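Local coordinates for peptidoglycan recognition protein 3 (Branchiostoma belcheri tsingtauense, PDB 4Z8I) that probably cleaves the amide bond between the glycan and peptide of peptidoglycan as a zinc amidase, with a chitin-binding domain fused to it, at residues C34-W39 with C49-D54. Numbering follows the deposited sequence.
Sequences CSEWGW and CSSCVD
Cys-34 and Val-53 grip each other through both of their peptide groups. Cys-34 N donates to Val-53 O at 2.9 Å, and Val-53 N returns the bond to Cys-34 O at 3.0 Å, so the two residues form a hydrogen-bonded antiparallel pair. Their side chains rise from the same face of the small sheet. Cys-34 O takes a further, softer contact, a CA-H...O approach from Cys-52 CA at 3.2 Å.

Just past this pair the disulfide of Cys-49 and Cys-52 lies against segment 34-39. Cys-52 SG sits anti to its own carbonyl carbon (chi1 -70°), a torsion that brings the sulfur alongside the backbone of Ser-35, 3.6 Å from Ser-35 CA. Next to it, Glu-36 CG rests against a sulfur and a hydroxyl that both lie to one side of it, 3.5 Å from Cys-49 SG and 3.3 Å from Ser-51 OG. These are van der Waals contacts made by CG, while the extended end of Glu-36 carries OE1 over one face of Trp-37, toward the rim of the ring.

Behind them, a type I turn from Ser-35 to Gly-38 sets the path of the first segment, and Ser-35 N bonds to Trp-39 O where the chain heads for the strand 40-41. Cys-34 SG is in turn tied to Cys-11. The three-stranded sheet and its dense disulfides belong to the cysteine-rich N-terminal part, consistent with the chitin-binding domain of this amidase and remote from its zinc site. Here two backbone bonds set the register and the disulfide sulfurs lie against Ser-35 and Glu-36; the cross-links themselves stiffen 49-54 and tie Cys-34 to Cys-11, so none of them bridges the joint.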
ATOM      1  N   CYS A  34       0.683  10.386 -20.378  1.00 39.21           N
ATOM      2  CA  CYS A  34       0.199  10.249 -21.743  1.00 42.49           C
ATOM      3  C   CYS A  34       0.501  11.529 -22.512  1.00 44.92           C
ATOM      4  O   CYS A  34      -0.037  12.589 -22.196  1.00 57.95           O
ATOM      5  CB  CYS A  34      -1.304   9.974 -21.745  1.00 42.69           C
ATOM      6  SG  CYS A  34      -1.962   9.396 -23.324  1.00 74.15           S
ATOM      7  N   SER A  35       1.361  11.428 -23.521  1.00 45.25           N
ATOM      8  CA  SER A  35       1.829  12.598 -24.263  1.00 54.15           C
ATOM      9  C   SER A  35       0.882  13.014 -25.389  1.00 54.76           C
ATOM     10  O   SER A  35      -0.199  12.443 -25.547  1.00 52.41           O
ATOM     11  CB  SER A  35       3.222  12.332 -24.838  1.00 44.38           C
ATOM     12  OG  SER A  35       3.174  11.335 -25.844  1.00 43.01           O
ATOM     13  N   GLU A  36       1.299  14.019 -26.160  1.00 45.29           N
ATOM     14  CA  GLU A  36       0.552  14.489 -27.326  1.00 50.07           C
ATOM     15  C   GLU A  36       0.398  13.383 -28.356  1.00 55.95           C
ATOM     16  O   GLU A  36      -0.636  13.261 -29.012  1.00 63.68           O
ATOM     17  CB  GLU A  36       1.291  15.647 -28.002  1.00 65.78           C
ATOM     18  CG  GLU A  36       1.195  16.991 -27.310  1.00 78.25           C
ATOM     19  CD  GLU A  36       2.099  18.021 -27.954  1.00 74.85           C
ATOM     20  OE1 GLU A  36       2.801  17.660 -28.922  1.00 75.76           O
ATOM     21  OE2 GLU A  36       2.112  19.183 -27.496  1.00 77.28           O
ATOM     22  N   TRP A  37       1.450  12.586 -28.498  1.00 53.79           N
ATOM     23  CA  TRP A  37       1.547  11.626 -29.586  1.00 52.31           C
ATOM     24  C   TRP A  37       0.955  10.273 -29.217  1.00 47.44           C
ATOM     25  O   TRP A  37       1.081   9.305 -29.965  1.00 64.50           O
ATOM     26  CB  TRP A  37       3.008  11.487 -30.007  1.00 60.31           C
ATOM     27  CG  TRP A  37       3.683  12.818 -30.118  1.00 53.79           C
ATOM     28  CD1 TRP A  37       4.467  13.424 -29.178  1.00 51.85           C
ATOM     29  CD2 TRP A  37       3.611  13.721 -31.224  1.00 56.68           C
ATOM     30  NE1 TRP A  37       4.897  14.647 -29.639  1.00 62.45           N
ATOM     31  CE2 TRP A  37       4.385  14.851 -30.894  1.00 58.82           C
ATOM     32  CE3 TRP A  37       2.973  13.681 -32.466  1.00 48.08           C
ATOM     33  CZ2 TRP A  37       4.536  15.928 -31.762  1.00 46.21           C
ATOM     34  CZ3 TRP A  37       3.124  14.750 -33.323  1.00 57.91           C
ATOM     35  CH2 TRP A  37       3.898  15.859 -32.969  1.00 58.39           C
ATOM     36  N   GLY A  38       0.306  10.216 -28.059  1.00 45.10           N
ATOM     37  CA  GLY A  38      -0.410   9.026 -27.647  1.00 46.31           C
ATOM     38  C   GLY A  38       0.483   7.899 -27.175  1.00 58.29           C
ATOM     39  O   GLY A  38       0.140   6.726 -27.325  1.00 57.29           O
ATOM     40  N   TRP A  39       1.633   8.251 -26.609  1.00 61.16           N
ATOM     41  CA  TRP A  39       2.505   7.264 -25.987  1.00 51.90           C
ATOM     42  C   TRP A  39       2.560   7.474 -24.482  1.00 40.62           C
ATOM     43  O   TRP A  39       2.524   8.606 -24.000  1.00 49.04           O
ATOM     44  CB  TRP A  39       3.925   7.341 -26.557  1.00 35.23           C
ATOM     45  CG  TRP A  39       4.084   6.727 -27.910  1.00 50.67           C
ATOM     46  CD1 TRP A  39       4.142   7.380 -29.107  1.00 58.14           C
ATOM     47  CD2 TRP A  39       4.220   5.334 -28.206  1.00 55.82           C
ATOM     48  NE1 TRP A  39       4.302   6.477 -30.132  1.00 51.87           N
ATOM     49  CE2 TRP A  39       4.349   5.213 -29.605  1.00 54.31           C
ATOM     50  CE3 TRP A  39       4.240   4.174 -27.426  1.00 57.21           C
ATOM     51  CZ2 TRP A  39       4.497   3.980 -30.236  1.00 47.87           C
ATOM     52  CZ3 TRP A  39       4.385   2.954 -28.054  1.00 37.40           C
ATOM     53  CH2 TRP A  39       4.514   2.866 -29.443  1.00 42.35           C
ATOM     54  N   CYS A  49       3.057  18.907 -21.334  1.00 43.31           N
ATOM     55  CA  CYS A  49       2.422  19.485 -22.516  1.00 38.53           C
ATOM     56  C   CYS A  49       0.980  19.856 -22.182  1.00 54.08           C
ATOM     57  O   CYS A  49       0.435  19.410 -21.168  1.00 57.22           O
ATOM     58  CB  CYS A  49       2.466  18.520 -23.703  1.00 49.39           C
ATOM     59  SG  CYS A  49       1.045  17.414 -23.829  1.00114.88           S
ATOM     60  N   SER A  50       0.366  20.676 -23.028  1.00 66.07           N
ATOM     61  CA  SER A  50      -0.974  21.182 -22.751  1.00 58.96           C
ATOM     62  C   SER A  50      -2.027  20.078 -22.792  1.00 40.55           C
ATOM     63  O   SER A  50      -3.014  20.124 -22.060  1.00 52.11           O
ATOM     64  CB  SER A  50      -1.339  22.300 -23.731  1.00 51.88           C
ATOM     65  OG  SER A  50      -2.587  22.883 -23.396  1.00 59.47           O
ATOM     66  N   SER A  51      -1.808  19.085 -23.649  1.00 54.00           N
ATOM     67  CA  SER A  51      -2.751  17.982 -23.810  1.00 53.12           C
ATOM     68  C   SER A  51      -2.264  16.710 -23.120  1.00 51.28           C
ATOM     69  O   SER A  51      -2.892  15.657 -23.221  1.00 61.24           O
ATOM     70  CB  SER A  51      -3.006  17.716 -25.294  1.00 54.46           C
ATOM     71  OG  SER A  51      -1.788  17.624 -26.014  1.00 48.16           O
ATOM     72  N   CYS A  52      -1.140  16.814 -22.422  1.00 53.31           N
ATOM     73  CA  CYS A  52      -0.574  15.676 -21.712  1.00 47.64           C
ATOM     74  C   CYS A  52      -1.349  15.402 -20.431  1.00 53.05           C
ATOM     75  O   CYS A  52      -1.935  16.314 -19.846  1.00 53.18           O
ATOM     76  CB  CYS A  52       0.898  15.932 -21.380  1.00 33.16           C
ATOM     77  SG  CYS A  52       2.000  15.941 -22.811  1.00 65.23           S
ATOM     78  N   VAL A  53      -1.361  14.144 -20.001  1.00 53.19           N
ATOM     79  CA  VAL A  53      -1.991  13.774 -18.738  1.00 45.41           C
ATOM     80  C   VAL A  53      -1.020  12.975 -17.878  1.00 44.96           C
ATOM     81  O   VAL A  53      -0.526  11.929 -18.300  1.00 61.56           O
ATOM     82  CB  VAL A  53      -3.272  12.939 -18.952  1.00 39.92           C
ATOM     83  CG1 VAL A  53      -4.002  12.750 -17.633  1.00 31.65           C
ATOM     84  CG2 VAL A  53      -4.186  13.606 -19.966  1.00 33.77           C
ATOM     85  N   ASP A  54      -0.740  13.475 -16.677  1.00 34.45           N
ATOM     86  CA  ASP A  54       0.120  12.765 -15.737  1.00 37.54           C
ATOM     87  C   ASP A  54      -0.736  11.985 -14.745  1.00 40.77           C
ATOM     88  O   ASP A  54      -1.332  12.563 -13.833  1.00 49.15           O
ATOM     89  CB  ASP A  54       1.050  13.742 -15.010  1.00 32.51           C
ATOM     90  CG  ASP A  54       2.002  13.046 -14.047  1.00 47.46           C
ATOM     91  OD1 ASP A  54       2.132  11.804 -14.108  1.00 39.34           O
ATOM     92  OD2 ASP A  54       2.633  13.750 -13.233  1.00 58.47           O
TER